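Local coordinates for tRNA (Adenine(22)-N(1))-methyltransferase (Mycoplasma capricolum subsp. capricolum, PDB 6QE6), which probably methylates N1 of an adenine in tRNA using S-adenosylmethionine, and is bound here to the cofactor product S-adenosyl-L-homocysteine, at residues A38-G43 with L105-V110; L53-K58 with F82-Q87; T119-L124 with K143-W148; S132-C137 with I174-Y179. One frame throughout, in Å; residues are numbered along the deposited sequence.

Contacts 1 and 4 belong to one mixed sheet, of the Rossmann-like kind found in class I methyltransferases. Contact 1 pairs strands 36-42 and 109-115, contact 4 pairs 133-138 with 168-175; strands 109-115 and 133-138 are neighbours, and the two centres lie about 11 Å apart. Contact 3, centred about 12 Å from the centre of contact 4, joins two helices packed on this sheet, its segments alternating along the chain with those of contact 4. Contact 2, in sequence between the segments of contact 1, joins the end of helix 48-55 to the loop after helix 69-81 near the surface. The cofactor product lies at the end of strand 36-42, touched by Ile42 and Gly43 of contact 1 and by Ile123.

Contact 1 (A38-G43 with L105-V110); sequences AIADIG and LNIDYV. Unlike the reference sequence in segment 38-43: Ala38 (reference Thr). With SAH (S-adenosyl-L-homocysteine), chain C.
The carboxylate of Asp108 takes Ala38 N on the anti side of OD2, 21° out of the carboxylate plane, and the ring of Tyr109 is met obliquely by Ile39 CG2. The bond from Ala38 N to Asp108 OD2 is long but straight, at 3.2 Å; the same oxygen also takes the backbone N of Thr37, its stronger partner. Tyr109 meets Ile39 mainly through its CB, which lies 3.9 Å from Ile39 CG2, while its ring comes up against Asn133 and Ile135 of the next strand. Asp108 N returns a bond of 2.8 Å to Ala38 O, so Ala38 and Asp108 grip each other from both ends. Further along, Ala40 N donates to Tyr109 O at 3.0 Å, and Ala40 pairs with Val110 in a parallel bridge.

Beside this pair runs an apolar row: Ile107 CD1 and Val110 CG2 both approach Ala40 CB, and Ile42 CG1 packs on Val110 CG1 at 3.6 Å. With Ile42 CG2 anti to the backbone N, this branch is directed instead to the adenine, 3.8 Å from C2 of S-adenosyl-L-homocysteine. At the strand end Gly43 O accepts a hydrogen bond from the amino N of the ligand at 2.8 Å, as Asp66, Asn94 and Gly95 bond it elsewhere.

Strand 36-42 lies between 59-66 and 109-115. Helix 48-55 packs against Ile39 and Asp41, while Ile42, on the face it shares with Ala40 and Val110, meets Leu96 and Phe98, and Val110 meets Tyr134 of strand 133-138.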
# COMPACT_ATOMS: atom_id res chain seq x y z
N ALA A 38 -8.29 -2.28 -16.91
CA ALA A 38 -6.95 -1.73 -16.94
C ALA A 38 -6.47 -1.47 -15.52
O ALA A 38 -7.21 -0.93 -14.69
CB ALA A 38 -6.89 -0.43 -17.76
N ILE A 39 -5.22 -1.86 -15.24
CA ILE A 39 -4.58 -1.54 -13.97
C ILE A 39 -3.27 -0.83 -14.25
O ILE A 39 -2.70 -0.94 -15.34
CB ILE A 39 -4.35 -2.80 -13.09
CG1 ILE A 39 -3.31 -3.75 -13.73
CG2 ILE A 39 -5.69 -3.51 -12.79
CD1 ILE A 39 -1.86 -3.54 -13.26
N ALA A 40 -2.78 -0.08 -13.27
CA ALA A 40 -1.47 0.55 -13.37
C ALA A 40 -0.63 0.17 -12.16
O ALA A 40 -1.04 0.39 -11.02
CB ALA A 40 -1.60 2.07 -13.50
N ASP A 41 0.55 -0.40 -12.40
CA ASP A 41 1.50 -0.71 -11.34
C ASP A 41 2.50 0.43 -11.26
O ASP A 41 3.25 0.68 -12.21
CB ASP A 41 2.20 -2.05 -11.62
CG ASP A 41 2.96 -2.59 -10.41
OD1 ASP A 41 2.75 -2.13 -9.25
OD2 ASP A 41 3.77 -3.52 -10.64
N ILE A 42 2.49 1.15 -10.15
CA ILE A 42 3.43 2.25 -9.94
C ILE A 42 4.66 1.72 -9.23
O ILE A 42 4.57 1.12 -8.15
CB ILE A 42 2.77 3.37 -9.12
CG1 ILE A 42 1.40 3.71 -9.69
CG2 ILE A 42 3.70 4.57 -9.08
CD1 ILE A 42 1.44 4.14 -11.17
N GLY A 43 5.83 1.97 -9.82
CA GLY A 43 7.06 1.39 -9.29
C GLY A 43 7.20 -0.08 -9.64
O GLY A 43 7.57 -0.90 -8.78
N LEU A 105 -6.33 5.04 -20.41
CA LEU A 105 -7.74 4.77 -20.16
C LEU A 105 -8.05 4.85 -18.67
O LEU A 105 -7.16 4.88 -17.81
CB LEU A 105 -8.14 3.38 -20.65
CG LEU A 105 -7.78 2.79 -22.01
CD1 LEU A 105 -8.42 1.43 -22.07
CD2 LEU A 105 -8.24 3.68 -23.16
N ASN A 106 -9.35 4.87 -18.37
CA ASN A 106 -9.82 4.69 -17.00
C ASN A 106 -9.19 3.45 -16.38
O ASN A 106 -9.14 2.39 -17.01
CB ASN A 106 -11.34 4.57 -16.96
CG ASN A 106 -12.03 5.88 -17.13
OD1 ASN A 106 -11.40 6.93 -17.15
ND2 ASN A 106 -13.35 5.83 -17.24
N ILE A 107 -8.75 3.58 -15.13
CA ILE A 107 -7.97 2.55 -14.46
C ILE A 107 -8.79 2.00 -13.30
O ILE A 107 -9.21 2.76 -12.41
CB ILE A 107 -6.61 3.09 -13.99
CG1 ILE A 107 -5.76 3.47 -15.21
CG2 ILE A 107 -5.87 2.08 -13.10
CD1 ILE A 107 -4.66 4.44 -14.89
N ASP A 108 -9.02 0.68 -13.29
CA ASP A 108 -9.75 0.05 -12.20
C ASP A 108 -8.93 0.05 -10.92
O ASP A 108 -9.44 0.38 -9.84
CB ASP A 108 -10.14 -1.37 -12.58
CG ASP A 108 -11.11 -1.42 -13.76
OD1 ASP A 108 -12.33 -1.50 -13.52
OD2 ASP A 108 -10.65 -1.35 -14.92
N TYR A 109 -7.65 -0.31 -11.00
CA TYR A 109 -6.82 -0.42 -9.82
C TYR A 109 -5.45 0.13 -10.11
O TYR A 109 -4.78 -0.32 -11.05
CB TYR A 109 -6.65 -1.86 -9.36
CG TYR A 109 -7.88 -2.55 -8.82
CD1 TYR A 109 -8.17 -2.54 -7.46
CD2 TYR A 109 -8.71 -3.29 -9.67
CE1 TYR A 109 -9.27 -3.22 -6.96
CE2 TYR A 109 -9.83 -3.96 -9.18
CZ TYR A 109 -10.09 -3.92 -7.83
OH TYR A 109 -11.18 -4.59 -7.34
N VAL A 110 -5.01 1.07 -9.30
CA VAL A 110 -3.61 1.44 -9.25
C VAL A 110 -2.98 0.69 -8.08
O VAL A 110 -3.50 0.73 -6.96
CB VAL A 110 -3.43 2.95 -9.11
CG1 VAL A 110 -2.01 3.27 -8.75
CG2 VAL A 110 -3.84 3.61 -10.43
N SAH C . 6.84 -3.15 -7.26
CA SAH C . 7.93 -4.04 -6.86
CB SAH C . 9.26 -3.28 -6.81
CG SAH C . 9.40 -2.19 -5.74
SD SAH C . 11.08 -1.49 -5.71
C SAH C . 7.64 -4.69 -5.51
O SAH C . 6.82 -4.20 -4.72
OXT SAH C . 8.23 -5.72 -5.16
C5' SAH C . 10.43 0.19 -5.84
C4' SAH C . 10.35 0.66 -7.29
O4' SAH C . 9.64 1.87 -7.34
C3' SAH C . 11.72 0.96 -7.88
O3' SAH C . 11.85 0.30 -9.12
C2' SAH C . 11.73 2.47 -8.10
O2' SAH C . 12.42 2.76 -9.28
C1' SAH C . 10.26 2.79 -8.20
N9 SAH C . 9.92 4.14 -7.74
C8 SAH C . 10.45 4.82 -6.68
N7 SAH C . 9.83 6.03 -6.61
C5 SAH C . 8.93 6.12 -7.59
C6 SAH C . 8.05 7.13 -7.97
N6 SAH C . 8.00 8.28 -7.29
N1 SAH C . 7.23 6.93 -9.05
C2 SAH C . 7.27 5.75 -9.76
N3 SAH C . 8.15 4.76 -9.38
C4 SAH C . 8.96 4.94 -8.31

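Contact 2 (L53-K58 with F82-Q87); sequences LVQNNK and FGLTGQ
Val54 and Leu84 reach toward each other tip to tip, with Val54 CG1 3.7 Å from Leu84 CD2 and little farther from the other methyl. Val54 can do this because its CG1 is anti to the backbone N (chi1 162°), which carries that branch out toward residues 82-87. The same methyl also lies 4.0 Å from Gln87 CB, so one valine branch meets two side chains of the loop. Gln55 crosses Leu84 at about a right angle, its CG 3.9 Å from Leu84 CD1, and its extended chain then takes the amide to Phe82. There Gln55 NE2 stands 3.2 Å from Phe82 CD1, the amide and ring planes 87° apart. No hydrogen bond links the two segments, so van der Waals packing carries the contact.

The next shell sets the backbones. Lys58 N bonds Leu53 O at 3.0 Å and Asn57 N bonds Val54 O, with Asn57 at positive phi. On the partner side Gln87 N closes a turn on Leu84 O at 2.9 Å, and Gln87 also bonds Ala62 of strand 59-66 through the backbone.

Each segment contains a Schellman motif, at Asn57 closing helix 48-55 and at Gly83 closing helix 69-81. The arrangement belongs to successive beta-alpha-beta units of a Rossmann-like fold; here the end of helix 48-55 packs on the loop that leads from helix 69-81 into strand 88-92.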
# COMPACT_ATOMS: atom_id res chain seq x y z
N LEU A 53 -0.85 -10.65 -13.60
CA LEU A 53 -2.26 -10.27 -13.68
C LEU A 53 -2.83 -10.47 -15.08
O LEU A 53 -3.96 -10.93 -15.24
CB LEU A 53 -2.44 -8.82 -13.24
CG LEU A 53 -2.23 -8.49 -11.76
CD1 LEU A 53 -2.24 -7.00 -11.59
CD2 LEU A 53 -3.30 -9.13 -10.91
N VAL A 54 -2.05 -10.14 -16.10
CA VAL A 54 -2.52 -10.36 -17.47
C VAL A 54 -2.57 -11.85 -17.79
O VAL A 54 -3.55 -12.34 -18.36
CB VAL A 54 -1.63 -9.58 -18.46
CG1 VAL A 54 -1.81 -10.14 -19.87
CG2 VAL A 54 -2.00 -8.11 -18.41
N GLN A 55 -1.55 -12.60 -17.39
CA GLN A 55 -1.54 -14.04 -17.66
C GLN A 55 -2.73 -14.75 -17.04
O GLN A 55 -3.25 -15.70 -17.62
CB GLN A 55 -0.24 -14.67 -17.16
CG GLN A 55 0.96 -14.36 -18.05
CD GLN A 55 2.23 -15.03 -17.59
OE1 GLN A 55 2.51 -15.12 -16.39
NE2 GLN A 55 3.04 -15.49 -18.55
N ASN A 56 -3.19 -14.30 -15.88
CA ASN A 56 -4.30 -14.96 -15.20
C ASN A 56 -5.64 -14.28 -15.47
O ASN A 56 -6.63 -14.59 -14.80
CB ASN A 56 -4.03 -15.05 -13.71
CG ASN A 56 -2.97 -16.10 -13.39
OD1 ASN A 56 -3.27 -17.16 -12.83
ND2 ASN A 56 -1.73 -15.82 -13.76
N ASN A 57 -5.70 -13.39 -16.46
CA ASN A 57 -6.95 -12.78 -16.90
C ASN A 57 -7.64 -11.99 -15.77
O ASN A 57 -8.86 -11.86 -15.74
CB ASN A 57 -7.90 -13.84 -17.50
CG ASN A 57 -7.16 -14.88 -18.35
OD1 ASN A 57 -6.54 -14.55 -19.37
ND2 ASN A 57 -7.21 -16.14 -17.92
N LYS A 58 -6.85 -11.46 -14.84
CA LYS A 58 -7.39 -10.56 -13.83
C LYS A 58 -7.55 -9.15 -14.39
O LYS A 58 -8.45 -8.42 -13.99
CB LYS A 58 -6.50 -10.58 -12.59
CG LYS A 58 -6.59 -11.90 -11.84
CD LYS A 58 -5.46 -12.10 -10.86
CE LYS A 58 -5.86 -13.08 -9.79
NZ LYS A 58 -6.78 -12.44 -8.80
N PHE A 82 7.28 -13.12 -22.69
CA PHE A 82 6.01 -13.81 -22.46
C PHE A 82 4.97 -13.51 -23.53
O PHE A 82 3.87 -14.06 -23.47
CB PHE A 82 5.44 -13.45 -21.08
CG PHE A 82 6.25 -14.00 -19.93
CD1 PHE A 82 6.05 -15.29 -19.48
CD2 PHE A 82 7.20 -13.21 -19.30
CE1 PHE A 82 6.79 -15.79 -18.43
CE2 PHE A 82 7.94 -13.72 -18.25
CZ PHE A 82 7.73 -15.00 -17.82
N GLY A 83 5.29 -12.65 -24.49
CA GLY A 83 4.40 -12.37 -25.60
C GLY A 83 3.24 -11.47 -25.25
O GLY A 83 2.13 -11.66 -25.78
N LEU A 84 3.45 -10.47 -24.39
CA LEU A 84 2.37 -9.65 -23.86
C LEU A 84 2.48 -8.18 -24.26
O LEU A 84 1.83 -7.34 -23.64
CB LEU A 84 2.29 -9.80 -22.34
CG LEU A 84 1.86 -11.20 -21.88
CD1 LEU A 84 1.89 -11.37 -20.37
CD2 LEU A 84 0.48 -11.56 -22.45
N THR A 85 3.27 -7.85 -25.28
CA THR A 85 3.47 -6.44 -25.62
C THR A 85 2.18 -5.75 -26.05
O THR A 85 2.09 -4.52 -25.95
CB THR A 85 4.51 -6.27 -26.72
OG1 THR A 85 3.96 -6.73 -27.96
CG2 THR A 85 5.77 -7.06 -26.39
N GLY A 86 1.19 -6.51 -26.53
CA GLY A 86 -0.09 -5.92 -26.84
C GLY A 86 -1.03 -5.72 -25.67
O GLY A 86 -2.14 -5.21 -25.87
N GLN A 87 -0.62 -6.10 -24.46
CA GLN A 87 -1.48 -6.01 -23.29
C GLN A 87 -0.80 -5.24 -22.16
O GLN A 87 -1.49 -4.66 -21.32
CB GLN A 87 -1.88 -7.40 -22.78
CG GLN A 87 -2.84 -8.17 -23.71
CD GLN A 87 -2.12 -8.90 -24.87
OE1 GLN A 87 -1.11 -9.58 -24.67
NE2 GLN A 87 -2.68 -8.77 -26.08

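Contact 3 (T119-L124 with K143-W148); sequences TILEIL and KNLRLW
Asn144 is the first residue of 143-148 to meet the other helix, on Leu121. Its ND2 comes 3.9 Å from Leu121 CD2, the two side chains lying obliquely to one another. CG sits between the backbone N and the carbonyl carbon, which sends the amide out toward Leu121 while OD1 comes within a weak bond of Leu145 N.

Leu145 follows and fills the groove between the helices with both methyls. CD1 lies 3.7 Å from Ile120 CG2, whereas CD2 turns to Leu121 CB at 3.9 Å and is also near Leu124 CD1. Two residues pass before the helix turns Trp148 to the partner. Its CG is anti to the backbone N (chi1 -177°), and the indole is thereby laid across Leu124. Leu124 CD1 forms a CH-pi contact over one face, 4.0 Å from the centroid of the six-membered ring and 12° off its normal. Leu121 CD1 approaches the five-membered part, 4.0 Å from Trp148 CD1. At the indole edge, in the ring plane, a water accepts from Trp148 NE1 at 2.9 Å and donates to Leu124 O at 2.8 Å, a polar bridge in an otherwise apolar join.

The axes of segments 119-124 and 143-148 run in nearly the same direction, 24° apart, and pass at 9.8 Å. Both helices rest on strand 133-138, through Ile120, Leu124 and Leu145. Helix 117-124 is the crossover of the beta-alpha-beta unit from strand 109-115 to 133-138, as in the Rossmann-like fold of class I methyltransferases, and its Ile123 touches the cofactor product.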
# COMPACT_ATOMS: atom_id res chain seq x y z
N THR A 119 6.56 8.46 0.64
CA THR A 119 6.62 8.47 -0.83
C THR A 119 5.24 8.23 -1.44
O THR A 119 4.87 8.88 -2.42
CB THR A 119 7.58 7.39 -1.32
OG1 THR A 119 8.81 7.47 -0.59
CG2 THR A 119 7.86 7.55 -2.83
N ILE A 120 4.48 7.29 -0.87
CA ILE A 120 3.20 6.91 -1.43
C ILE A 120 2.21 8.06 -1.30
O ILE A 120 1.49 8.39 -2.25
CB ILE A 120 2.68 5.63 -0.74
CG1 ILE A 120 3.50 4.42 -1.19
CG2 ILE A 120 1.22 5.43 -1.08
CD1 ILE A 120 3.29 3.22 -0.33
N LEU A 121 2.16 8.69 -0.12
CA LEU A 121 1.26 9.82 0.07
C LEU A 121 1.55 10.92 -0.94
O LEU A 121 0.62 11.52 -1.49
CB LEU A 121 1.37 10.33 1.50
CG LEU A 121 0.53 11.55 1.91
CD1 LEU A 121 -0.95 11.22 1.86
CD2 LEU A 121 0.91 12.02 3.31
N GLU A 122 2.83 11.20 -1.21
CA GLU A 122 3.17 12.23 -2.18
C GLU A 122 2.69 11.86 -3.58
O GLU A 122 2.18 12.71 -4.32
CB GLU A 122 4.68 12.48 -2.18
CG GLU A 122 5.24 13.15 -3.46
CD GLU A 122 5.89 12.14 -4.48
OE1 GLU A 122 6.50 11.12 -4.03
OE2 GLU A 122 5.80 12.40 -5.72
N ILE A 123 2.87 10.60 -3.98
CA ILE A 123 2.31 10.13 -5.25
C ILE A 123 0.80 10.36 -5.29
O ILE A 123 0.24 10.74 -6.33
CB ILE A 123 2.67 8.65 -5.46
CG1 ILE A 123 4.19 8.53 -5.64
CG2 ILE A 123 1.86 8.05 -6.64
CD1 ILE A 123 4.65 7.12 -5.93
N LEU A 124 0.12 10.16 -4.15
CA LEU A 124 -1.33 10.31 -4.15
C LEU A 124 -1.79 11.75 -4.35
O LEU A 124 -2.97 11.97 -4.67
CB LEU A 124 -1.91 9.73 -2.85
CG LEU A 124 -1.79 8.22 -2.77
CD1 LEU A 124 -2.21 7.69 -1.41
CD2 LEU A 124 -2.63 7.61 -3.88
N LYS A 143 -0.56 5.19 8.75
CA LYS A 143 -1.50 6.11 9.37
C LYS A 143 -1.81 7.31 8.47
O LYS A 143 -2.94 7.78 8.41
CB LYS A 143 -0.96 6.56 10.74
CG LYS A 143 -1.35 7.98 11.12
CD LYS A 143 -1.91 8.06 12.53
CE LYS A 143 -2.17 9.51 12.93
NZ LYS A 143 -2.25 9.65 14.41
N ASN A 144 -0.80 7.81 7.76
CA ASN A 144 -1.03 8.95 6.88
C ASN A 144 -1.84 8.56 5.65
O ASN A 144 -2.56 9.39 5.11
CB ASN A 144 0.32 9.58 6.48
CG ASN A 144 1.34 8.52 5.90
OD1 ASN A 144 1.14 7.30 6.04
ND2 ASN A 144 2.44 9.02 5.27
N LEU A 145 -1.77 7.30 5.20
CA LEU A 145 -2.62 6.86 4.09
C LEU A 145 -4.07 6.65 4.53
O LEU A 145 -4.99 6.85 3.72
CB LEU A 145 -2.08 5.56 3.47
CG LEU A 145 -0.62 5.58 3.01
CD1 LEU A 145 -0.23 4.34 2.18
CD2 LEU A 145 -0.34 6.88 2.24
N ARG A 146 -4.30 6.24 5.78
CA ARG A 146 -5.67 6.09 6.25
C ARG A 146 -6.32 7.45 6.46
O ARG A 146 -7.50 7.64 6.14
CB ARG A 146 -5.68 5.24 7.53
CG ARG A 146 -5.46 3.74 7.27
CD ARG A 146 -5.69 2.84 8.50
NE ARG A 146 -4.61 3.04 9.43
CZ ARG A 146 -3.64 2.17 9.69
NH1 ARG A 146 -3.60 0.97 9.13
NH2 ARG A 146 -2.70 2.53 10.55
N LEU A 147 -5.55 8.42 6.97
CA LEU A 147 -6.03 9.79 7.11
C LEU A 147 -6.42 10.35 5.75
O LEU A 147 -7.45 11.02 5.61
CB LEU A 147 -4.93 10.64 7.73
CG LEU A 147 -5.23 11.80 8.69
CD1 LEU A 147 -6.52 11.57 9.50
CD2 LEU A 147 -4.04 11.95 9.64
N TRP A 148 -5.59 10.10 4.75
CA TRP A 148 -5.89 10.50 3.39
C TRP A 148 -7.22 9.91 2.93
O TRP A 148 -8.10 10.64 2.46
CB TRP A 148 -4.76 10.08 2.47
CG TRP A 148 -4.96 10.51 1.08
CD1 TRP A 148 -4.71 11.74 0.56
CD2 TRP A 148 -5.47 9.71 0.00
NE1 TRP A 148 -5.03 11.76 -0.78
CE2 TRP A 148 -5.50 10.53 -1.15
CE3 TRP A 148 -5.90 8.38 -0.10
CZ2 TRP A 148 -5.93 10.05 -2.40
CZ3 TRP A 148 -6.33 7.92 -1.34
CH2 TRP A 148 -6.34 8.76 -2.47
O HOH W 1 -4.53 13.59 -2.99

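Contact 4 (S132-C137 with I174-Y179); sequences SNYIIC and INKNKY
Ile174 N donates to Tyr134 O at 2.8 Å, and Tyr134 N answers to Ile174 O at 2.9 Å, making an antiparallel hydrogen-bonded pair between strands 133-138 and 168-175. A third bond, Lys176 N to Ser132 O at 3.1 Å, holds the partner strand where it turns away. Between them Asn133 and Asn175 lie side by side as a non-hydrogen-bonded pair, their amides turned 53° apart. Asn133 OD1 and Asn175 OD1, 3.1 Å apart, are both acceptors. Asn175 OD1 takes Asn177 N at 3.1 Å from above its carbonyl plane, forming an Asx turn, while Asn133 ND2 is used by Asp108 O. On the face of Tyr134 and Ile174, Ile136 CD1 comes near Ile174 CD1; Lys176 CD lies 3.9 Å from Tyr134 CE2. One water bridges the outer end, 2.8 Å from Ser132 OG and accepting from Asn177 ND2.

The backbone bonds fix the pairing of the strands. Lys176 NZ forms a salt bridge and Tyr134 OH a hydrogen bond with Asp127 OD1, and the two together would probably favour an ionised Asp127 beside this strand end.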
# COMPACT_ATOMS: atom_id res chain seq x y z
N SER A 132 -10.08 4.32 -10.03
CA SER A 132 -11.19 3.91 -9.17
C SER A 132 -10.75 3.32 -7.84
O SER A 132 -11.49 3.44 -6.87
CB SER A 132 -12.08 2.90 -9.90
OG SER A 132 -13.02 3.57 -10.72
N ASN A 133 -9.60 2.64 -7.77
CA ASN A 133 -9.20 1.93 -6.56
C ASN A 133 -7.69 1.92 -6.46
O ASN A 133 -6.98 1.89 -7.47
CB ASN A 133 -9.66 0.48 -6.52
CG ASN A 133 -11.13 0.32 -6.67
OD1 ASN A 133 -11.88 0.42 -5.69
ND2 ASN A 133 -11.57 0.04 -7.89
N TYR A 134 -7.20 1.93 -5.22
CA TYR A 134 -5.79 1.72 -4.95
C TYR A 134 -5.65 0.44 -4.17
O TYR A 134 -6.46 0.14 -3.28
CB TYR A 134 -5.19 2.87 -4.15
CG TYR A 134 -5.10 4.15 -4.92
CD1 TYR A 134 -3.99 4.42 -5.73
CD2 TYR A 134 -6.12 5.10 -4.87
CE1 TYR A 134 -3.91 5.57 -6.45
CE2 TYR A 134 -6.04 6.27 -5.59
CZ TYR A 134 -4.93 6.50 -6.37
OH TYR A 134 -4.85 7.67 -7.09
N ILE A 135 -4.62 -0.33 -4.51
CA ILE A 135 -4.07 -1.32 -3.59
C ILE A 135 -2.64 -0.91 -3.31
O ILE A 135 -1.81 -0.85 -4.23
CB ILE A 135 -4.14 -2.74 -4.15
CG1 ILE A 135 -5.58 -3.06 -4.58
CG2 ILE A 135 -3.59 -3.74 -3.11
CD1 ILE A 135 -5.69 -4.33 -5.35
N ILE A 136 -2.34 -0.62 -2.05
CA ILE A 136 -1.03 -0.18 -1.63
C ILE A 136 -0.42 -1.22 -0.69
O ILE A 136 -1.10 -1.76 0.19
CB ILE A 136 -1.11 1.21 -0.98
CG1 ILE A 136 -1.49 2.24 -2.06
CG2 ILE A 136 0.19 1.54 -0.25
CD1 ILE A 136 -2.40 3.34 -1.56
N CYS A 137 0.85 -1.52 -0.90
CA CYS A 137 1.64 -2.39 -0.03
C CYS A 137 2.84 -1.58 0.44
O CYS A 137 3.92 -1.63 -0.17
CB CYS A 137 2.05 -3.69 -0.76
SG CYS A 137 2.88 -4.88 0.31
N ILE A 174 -8.09 0.86 -1.11
CA ILE A 174 -8.93 2.04 -1.04
C ILE A 174 -9.88 2.02 -2.23
O ILE A 174 -9.43 1.97 -3.39
CB ILE A 174 -8.09 3.32 -1.00
CG1 ILE A 174 -7.17 3.30 0.22
CG2 ILE A 174 -8.99 4.57 -0.99
CD1 ILE A 174 -6.14 4.40 0.21
N ASN A 175 -11.19 2.04 -1.95
CA ASN A 175 -12.25 2.08 -2.95
C ASN A 175 -12.86 3.48 -2.98
O ASN A 175 -13.65 3.83 -2.09
CB ASN A 175 -13.34 1.04 -2.66
CG ASN A 175 -14.44 1.02 -3.73
OD1 ASN A 175 -14.41 1.80 -4.69
ND2 ASN A 175 -15.41 0.12 -3.57
N LYS A 176 -12.52 4.25 -4.02
CA LYS A 176 -12.93 5.65 -4.09
C LYS A 176 -14.41 5.82 -4.35
O LYS A 176 -14.95 6.91 -4.11
CB LYS A 176 -12.13 6.38 -5.18
CG LYS A 176 -10.64 6.46 -4.90
CD LYS A 176 -9.87 6.91 -6.13
CE LYS A 176 -10.31 8.30 -6.55
NZ LYS A 176 -9.56 8.75 -7.75
N ASN A 177 -15.10 4.78 -4.78
CA ASN A 177 -16.51 4.89 -5.11
C ASN A 177 -17.42 4.50 -3.95
O ASN A 177 -18.64 4.43 -4.13
CB ASN A 177 -16.82 4.05 -6.35
CG ASN A 177 -16.24 4.67 -7.59
OD1 ASN A 177 -16.59 5.80 -7.96
ND2 ASN A 177 -15.32 3.95 -8.24
N LYS A 178 -16.85 4.24 -2.78
CA LYS A 178 -17.63 3.99 -1.58
C LYS A 178 -17.15 4.92 -0.48
O LYS A 178 -16.00 5.40 -0.50
CB LYS A 178 -17.58 2.52 -1.17
CG LYS A 178 -18.29 1.59 -2.16
CD LYS A 178 -18.54 0.21 -1.56
CE LYS A 178 -19.31 -0.69 -2.54
NZ LYS A 178 -18.48 -1.80 -3.15
N TYR A 179 -18.06 5.24 0.44
CA TYR A 179 -17.81 6.17 1.52
C TYR A 179 -16.85 5.58 2.55
O TYR A 179 -16.85 4.38 2.84
CB TYR A 179 -19.13 6.53 2.21
CG TYR A 179 -19.97 7.50 1.43
CD1 TYR A 179 -19.38 8.56 0.75
CD2 TYR A 179 -21.36 7.37 1.36
CE1 TYR A 179 -20.14 9.46 0.01
CE2 TYR A 179 -22.13 8.27 0.64
CZ TYR A 179 -21.52 9.31 -0.03
OH TYR A 179 -22.26 10.22 -0.76
O HOH W 2 -14.41 5.95 -10.56